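PDB 3FUY: putative integron gene cassette protein, which is of unknown function, encoded by a mobile gene cassette of an integron from an uncultured salt-marsh bacterium. Local coordinates for residues G89-V97 with F167-F178. Residues are numbered along the deposited sequence; the frame is centred on the assembly and turned at random.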
ATOM      1  N   GLY B  89      15.323   8.827 -27.372  1.00 39.19           N
ATOM      2  CA  GLY B  89      15.951   9.027 -26.082  1.00 36.02           C
ATOM      3  C   GLY B  89      16.790  10.283 -26.088  1.00 37.43           C
ATOM      4  O   GLY B  89      16.824  11.003 -27.083  1.00 38.29           O
ATOM      5  N   PRO B  90      17.461  10.565 -24.967  1.00 35.75           N
ATOM      6  CA  PRO B  90      17.401   9.726 -23.762  1.00 33.71           C
ATOM      7  C   PRO B  90      16.126   9.933 -22.930  1.00 34.89           C
ATOM      8  O   PRO B  90      15.444  10.948 -23.084  1.00 31.78           O
ATOM      9  CB  PRO B  90      18.614  10.191 -22.958  1.00 35.40           C
ATOM     10  CG  PRO B  90      18.866  11.601 -23.414  1.00 35.39           C
ATOM     11  CD  PRO B  90      18.416  11.681 -24.845  1.00 36.59           C
ATOM     12  N   HIS B  91      15.829   8.967 -22.062  1.00 30.32           N
ATOM     13  CA  HIS B  91      14.786   9.102 -21.050  1.00 30.30           C
ATOM     14  C   HIS B  91      15.421   9.489 -19.711  1.00 31.94           C
ATOM     15  O   HIS B  91      16.435   8.905 -19.303  1.00 31.45           O
ATOM     16  CB  HIS B  91      14.063   7.772 -20.832  1.00 27.15           C
ATOM     17  CG  HIS B  91      13.243   7.299 -21.993  1.00 34.71           C
ATOM     18  ND1 HIS B  91      11.931   7.681 -22.189  1.00 31.06           N
ATOM     19  CD2 HIS B  91      13.524   6.411 -22.976  1.00 36.33           C
ATOM     20  CE1 HIS B  91      11.455   7.082 -23.266  1.00 31.71           C
ATOM     21  NE2 HIS B  91      12.399   6.301 -23.758  1.00 39.36           N
ATOM     22  N   ILE B  92      14.828  10.454 -19.013  1.00 28.19           N
ATOM     23  CA  ILE B  92      15.238  10.751 -17.649  1.00 26.85           C
ATOM     24  C   ILE B  92      14.064  10.390 -16.759  1.00 25.38           C
ATOM     25  O   ILE B  92      12.985  10.957 -16.899  1.00 26.78           O
ATOM     26  CB  ILE B  92      15.563  12.245 -17.446  1.00 26.28           C
ATOM     27  CG1 ILE B  92      16.554  12.744 -18.491  1.00 35.36           C
ATOM     28  CG2 ILE B  92      16.122  12.472 -16.071  1.00 26.42           C
ATOM     29  CD1 ILE B  92      17.046  14.161 -18.212  1.00 34.60           C
ATOM     30  N   ARG B  93      14.260   9.445 -15.848  1.00 25.85           N
ATOM     31  CA  ARG B  93      13.149   8.931 -15.061  1.00 24.66           C
ATOM     32  C   ARG B  93      13.440   9.014 -13.578  1.00 26.17           C
ATOM     33  O   ARG B  93      14.524   8.635 -13.133  1.00 25.24           O
ATOM     34  CB  ARG B  93      12.860   7.471 -15.438  1.00 24.42           C
ATOM     35  CG  ARG B  93      12.677   7.237 -16.929  1.00 24.43           C
ATOM     36  CD  ARG B  93      11.470   8.013 -17.487  1.00 24.53           C
ATOM     37  NE  ARG B  93      10.219   7.711 -16.786  1.00 23.07           N
ATOM     38  CZ  ARG B  93       9.039   8.224 -17.133  1.00 27.20           C
ATOM     39  NH1 ARG B  93       8.955   9.037 -18.178  1.00 27.87           N
ATOM     40  NH2 ARG B  93       7.941   7.915 -16.455  1.00 26.36           N
ATOM     41  N   ILE B  94      12.480   9.502 -12.795  1.00 22.48           N
ATOM     42  CA  ILE B  94      12.700   9.537 -11.353  1.00 24.51           C
ATOM     43  C   ILE B  94      12.470   8.131 -10.778  1.00 25.31           C
ATOM     44  O   ILE B  94      11.657   7.363 -11.305  1.00 22.24           O
ATOM     45  CB  ILE B  94      11.802  10.583 -10.667  1.00 22.43           C
ATOM     46  CG1 ILE B  94      12.289  10.859  -9.253  1.00 22.65           C
ATOM     47  CG2 ILE B  94      10.323  10.140 -10.664  1.00 23.49           C
ATOM     48  CD1 ILE B  94      11.667  12.124  -8.626  1.00 24.43           C
ATOM     49  N   ARG B  95      13.195   7.779  -9.719  1.00 24.47           N
ATOM     50  CA  ARG B  95      12.977   6.485  -9.072  1.00 24.09           C
ATOM     51  C   ARG B  95      12.580   6.657  -7.623  1.00 22.20           C
ATOM     52  O   ARG B  95      11.618   6.046  -7.143  1.00 22.21           O
ATOM     53  CB  ARG B  95      14.235   5.612  -9.154  1.00 25.14           C
ATOM     54  CG  ARG B  95      14.668   5.283 -10.558  1.00 25.28           C
ATOM     55  CD  ARG B  95      13.555   4.610 -11.373  1.00 25.06           C
ATOM     56  NE  ARG B  95      14.046   4.322 -12.716  1.00 23.84           N
ATOM     57  CZ  ARG B  95      13.302   4.290 -13.814  1.00 27.19           C
ATOM     58  NH1 ARG B  95      11.984   4.526 -13.764  1.00 23.93           N
ATOM     59  NH2 ARG B  95      13.885   4.029 -14.973  1.00 27.99           N
ATOM     60  N   CYS B  96      13.328   7.498  -6.916  1.00 22.44           N
ATOM     61  CA  CYS B  96      13.156   7.603  -5.476  1.00 22.01           C
ATOM     62  C   CYS B  96      13.528   9.002  -5.011  1.00 22.38           C
ATOM     63  O   CYS B  96      14.444   9.630  -5.546  1.00 24.64           O
ATOM     64  CB  CYS B  96      14.031   6.553  -4.763  1.00 21.24           C
ATOM     65  SG  CYS B  96      14.086   6.693  -2.953  1.00 26.45           S
ATOM     66  N   VAL B  97      12.800   9.493  -4.024  1.00 20.77           N
ATOM     67  CA  VAL B  97      13.204  10.695  -3.315  1.00 23.44           C
ATOM     68  C   VAL B  97      13.435  10.254  -1.886  1.00 24.33           C
ATOM     69  O   VAL B  97      12.505   9.820  -1.198  1.00 25.92           O
ATOM     70  CB  VAL B  97      12.110  11.785  -3.341  1.00 24.14           C
ATOM     71  CG1 VAL B  97      12.511  12.962  -2.446  1.00 26.25           C
ATOM     72  CG2 VAL B  97      11.851  12.233  -4.760  1.00 24.51           C
ATOM     73  N   PHE B 167      10.638  -3.203 -23.409  1.00 36.22           N
ATOM     74  CA  PHE B 167      11.087  -1.974 -22.757  1.00 35.63           C
ATOM     75  C   PHE B 167       9.964  -1.033 -22.322  1.00 29.75           C
ATOM     76  O   PHE B 167       9.071  -0.701 -23.106  1.00 34.14           O
ATOM     77  CB  PHE B 167      12.052  -1.189 -23.652  1.00 37.09           C
ATOM     78  CG  PHE B 167      12.357   0.185 -23.125  1.00 35.40           C
ATOM     79  CD1 PHE B 167      13.207   0.348 -22.046  1.00 32.55           C
ATOM     80  CD2 PHE B 167      11.756   1.305 -23.677  1.00 32.23           C
ATOM     81  CE1 PHE B 167      13.471   1.612 -21.538  1.00 34.51           C
ATOM     82  CE2 PHE B 167      12.013   2.567 -23.167  1.00 34.63           C
ATOM     83  CZ  PHE B 167      12.864   2.718 -22.103  1.00 31.50           C
ATOM     84  N   HIS B 168      10.029  -0.605 -21.066  1.00 30.85           N
ATOM     85  CA  HIS B 168       9.238   0.519 -20.571  1.00 31.61           C
ATOM     86  C   HIS B 168      10.139   1.338 -19.631  1.00 30.34           C
ATOM     87  O   HIS B 168      10.862   0.766 -18.821  1.00 29.27           O
ATOM     88  CB  HIS B 168       7.987   0.015 -19.840  1.00 31.59           C
ATOM     89  CG  HIS B 168       7.015   1.096 -19.475  1.00 33.00           C
ATOM     90  ND1 HIS B 168       7.270   2.022 -18.484  1.00 31.27           N
ATOM     91  CD2 HIS B 168       5.787   1.396 -19.963  1.00 33.17           C
ATOM     92  CE1 HIS B 168       6.244   2.849 -18.383  1.00 34.10           C
ATOM     93  NE2 HIS B 168       5.327   2.486 -19.264  1.00 33.94           N
ATOM     94  N   PRO B 169      10.114   2.677 -19.749  1.00 29.14           N
ATOM     95  CA  PRO B 169      11.023   3.513 -18.946  1.00 27.12           C
ATOM     96  C   PRO B 169      10.853   3.360 -17.439  1.00 27.91           C
ATOM     97  O   PRO B 169      11.782   3.709 -16.712  1.00 30.64           O
ATOM     98  CB  PRO B 169      10.642   4.941 -19.358  1.00 33.60           C
ATOM     99  CG  PRO B 169      10.002   4.803 -20.694  1.00 35.48           C
ATOM    100  CD  PRO B 169       9.290   3.482 -20.665  1.00 29.07           C
ATOM    101  N   ASP B 170       9.705   2.860 -16.975  1.00 25.52           N
ATOM    102  CA  ASP B 170       9.485   2.658 -15.545  1.00 25.89           C
ATOM    103  C   ASP B 170       9.257   1.185 -15.153  1.00 25.91           C
ATOM    104  O   ASP B 170       8.566   0.899 -14.182  1.00 24.26           O
ATOM    105  CB  ASP B 170       8.291   3.481 -15.062  1.00 26.89           C
ATOM    106  CG  ASP B 170       8.586   4.966 -14.947  1.00 27.17           C
ATOM    107  OD1 ASP B 170       9.751   5.388 -15.120  1.00 26.23           O
ATOM    108  OD2 ASP B 170       7.615   5.721 -14.692  1.00 27.67           O
ATOM    109  N   LYS B 171       9.856   0.258 -15.885  1.00 28.79           N
ATOM    110  CA  LYS B 171       9.771  -1.165 -15.542  1.00 29.59           C
ATOM    111  C   LYS B 171      10.022  -1.375 -14.049  1.00 27.50           C
ATOM    112  O   LYS B 171      10.847  -0.682 -13.455  1.00 29.33           O
ATOM    113  CB  LYS B 171      10.804  -1.944 -16.357  1.00 32.11           C
ATOM    114  CG  LYS B 171      10.517  -3.410 -16.521  1.00 33.68           C
ATOM    115  CD  LYS B 171      11.733  -4.134 -17.086  1.00 37.74           C
ATOM    116  CE  LYS B 171      12.230  -3.467 -18.367  1.00 43.99           C
ATOM    117  NZ  LYS B 171      13.461  -4.143 -18.892  1.00 48.59           N
ATOM    118  N   ASP B 172       9.318  -2.331 -13.448  1.00 27.00           N
ATOM    119  CA  ASP B 172       9.396  -2.552 -12.007  1.00 27.32           C
ATOM    120  C   ASP B 172      10.807  -2.866 -11.515  1.00 30.70           C
ATOM    121  O   ASP B 172      11.182  -2.496 -10.399  1.00 33.44           O
ATOM    122  CB  ASP B 172       8.404  -3.630 -11.547  1.00 30.18           C
ATOM    123  CG  ASP B 172       8.738  -5.025 -12.081  1.00 35.13           C
ATOM    124  OD1 ASP B 172       9.712  -5.181 -12.859  1.00 37.33           O
ATOM    125  OD2 ASP B 172       8.005  -5.973 -11.710  1.00 36.46           O
ATOM    126  N   GLU B 173      11.581  -3.532 -12.363  1.00 28.63           N
ATOM    127  CA  GLU B 173      12.979  -3.872 -12.086  1.00 35.72           C
ATOM    128  C   GLU B 173      13.809  -2.638 -11.675  1.00 35.61           C
ATOM    129  O   GLU B 173      14.660  -2.696 -10.772  1.00 34.18           O
ATOM    130  CB  GLU B 173      13.558  -4.540 -13.345  1.00 38.68           C
ATOM    131  CG  GLU B 173      15.072  -4.571 -13.484  1.00 46.85           C
ATOM    132  CD  GLU B 173      15.508  -4.946 -14.904  1.00 52.52           C
ATOM    133  OE1 GLU B 173      14.641  -5.360 -15.703  1.00 55.08           O
ATOM    134  OE2 GLU B 173      16.713  -4.828 -15.225  1.00 55.95           O
ATOM    135  N   TYR B 174      13.545  -1.515 -12.331  1.00 32.50           N
ATOM    136  CA  TYR B 174      14.294  -0.284 -12.085  1.00 28.34           C
ATOM    137  C   TYR B 174      14.084   0.310 -10.697  1.00 28.31           C
ATOM    138  O   TYR B 174      14.747   1.289 -10.343  1.00 28.16           O
ATOM    139  CB  TYR B 174      13.960   0.779 -13.130  1.00 26.60           C
ATOM    140  CG  TYR B 174      14.181   0.368 -14.563  1.00 29.80           C
ATOM    141  CD1 TYR B 174      15.178  -0.534 -14.909  1.00 35.22           C
ATOM    142  CD2 TYR B 174      13.399   0.906 -15.583  1.00 29.38           C
ATOM    143  CE1 TYR B 174      15.381  -0.900 -16.234  1.00 34.94           C
ATOM    144  CE2 TYR B 174      13.592   0.549 -16.908  1.00 30.54           C
ATOM    145  CZ  TYR B 174      14.585  -0.354 -17.231  1.00 35.62           C
ATOM    146  OH  TYR B 174      14.783  -0.698 -18.560  1.00 33.52           O
ATOM    147  N   TYR B 175      13.160  -0.256  -9.920  1.00 25.23           N
ATOM    148  CA  TYR B 175      12.865   0.258  -8.584  1.00 29.02           C
ATOM    149  C   TYR B 175      13.324  -0.669  -7.459  1.00 30.43           C
ATOM    150  O   TYR B 175      13.156  -0.346  -6.287  1.00 29.45           O
ATOM    151  CB  TYR B 175      11.359   0.537  -8.437  1.00 25.67           C
ATOM    152  CG  TYR B 175      10.883   1.666  -9.321  1.00 25.86           C
ATOM    153  CD1 TYR B 175      10.762   2.962  -8.828  1.00 23.20           C
ATOM    154  CD2 TYR B 175      10.594   1.447 -10.653  1.00 24.01           C
ATOM    155  CE1 TYR B 175      10.334   4.012  -9.655  1.00 23.69           C
ATOM    156  CE2 TYR B 175      10.173   2.478 -11.483  1.00 22.09           C
ATOM    157  CZ  TYR B 175      10.045   3.759 -10.977  1.00 23.03           C
ATOM    158  OH  TYR B 175       9.623   4.780 -11.805  1.00 25.27           O
ATOM    159  N   LYS B 176      13.874  -1.825  -7.821  1.00 29.96           N
ATOM    160  CA  LYS B 176      14.296  -2.817  -6.830  1.00 35.03           C
ATOM    161  C   LYS B 176      15.195  -2.270  -5.718  1.00 35.15           C
ATOM    162  O   LYS B 176      15.120  -2.741  -4.583  1.00 32.13           O
ATOM    163  CB  LYS B 176      15.004  -3.992  -7.498  1.00 37.98           C
ATOM    164  CG  LYS B 176      14.083  -5.046  -8.074  1.00 43.72           C
ATOM    165  CD  LYS B 176      14.885  -6.291  -8.450  1.00 52.31           C
ATOM    166  CE  LYS B 176      14.128  -7.184  -9.428  1.00 52.16           C
ATOM    167  NZ  LYS B 176      15.066  -7.753 -10.450  1.00 59.50           N
ATOM    168  N   ASP B 177      16.036  -1.285  -6.038  1.00 34.62           N
ATOM    169  CA  ASP B 177      16.938  -0.694  -5.051  1.00 35.15           C
ATOM    170  C   ASP B 177      16.187  -0.060  -3.910  1.00 37.82           C
ATOM    171  O   ASP B 177      16.728   0.091  -2.813  1.00 35.07           O
ATOM    172  CB  ASP B 177      17.796   0.413  -5.676  1.00 37.26           C
ATOM    173  CG  ASP B 177      18.935  -0.123  -6.505  1.00 45.71           C
ATOM    174  OD1 ASP B 177      19.270  -1.311  -6.351  1.00 49.05           O
ATOM    175  OD2 ASP B 177      19.500   0.650  -7.312  1.00 50.69           O
ATOM    176  N   PHE B 178      14.949   0.349  -4.186  1.00 32.06           N
ATOM    177  CA  PHE B 178      14.232   1.258  -3.299  1.00 29.83           C
ATOM    178  C   PHE B 178      13.032   0.653  -2.557  1.00 35.35           C
ATOM    179  O   PHE B 178      12.424   1.307  -1.708  1.00 37.50           O
ATOM    180  CB  PHE B 178      13.815   2.506  -4.094  1.00 30.13           C
ATOM    181  CG  PHE B 178      14.938   3.099  -4.911  1.00 30.87           C
ATOM    182  CD1 PHE B 178      15.961   3.832  -4.298  1.00 29.57           C
ATOM    183  CD2 PHE B 178      14.999   2.889  -6.274  1.00 29.00           C
ATOM    184  CE1 PHE B 178      17.003   4.357  -5.045  1.00 28.32           C
ATOM    185  CE2 PHE B 178      16.042   3.418  -7.033  1.00 31.54           C
ATOM    186  CZ  PHE B 178      17.045   4.149  -6.416  1.00 29.52           C
TER
HETATM  187  O   HOH W   1       9.085   7.684 -13.053  1.00 24.21           O
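R93 and R95, from strand 91-100, both bind the carboxylate of D170 in the loop 167-178 that follows strand 150-160. R93 holds it side-on. R93 NE reaches D170 OD1 at 2.9 Å, and R93 NH2 reaches D170 OD2 at 2.8 Å. Bends at chi2 and chi3 (-62° and -56°) fold the R93 chain back to this position. R95 NH1 forms a second salt bridge to D170 OD1 at 2.8 Å, from the opposite face of the carboxylate plane. OD1 thus accepts from both arginines. R95 NH2 also donates to P169 O at 2.7 Å, almost in line with the carbonyl, and R95 NE pairs with D112 of strand 106-116. A water lies between I94 O and D170 OD2, within hydrogen-bonding distance of each.

The R95 guanidinium lies between Y174 CB on one face and R93 CB on the other. R95 CD packs over the Y175 ring, 3.8 Å from its centroid. Y175 OH bonds to F45 O and accepts a weak bond from R95 NH1.

CH-pi contacts flank the network on both sides. P169 CG sits over the H91 ring. C96 CB lies over the F178 ring, 3.4 Å from F178 CD1. R95 and C96 form a classic beta bulge opposite Y110, and both touch F178.

Replacing R95 with a leucine would probably leave P169 O without its guanidinium donors, and D112 and D170 each without this positive partner. Salt bridges from two arginines and the bond to P169 O hold 167-178 against strand 91-100, the fourth of six in the mixed sheet. The network is largely buried, with D170 probably favoured as the carboxylate anion between two arginines.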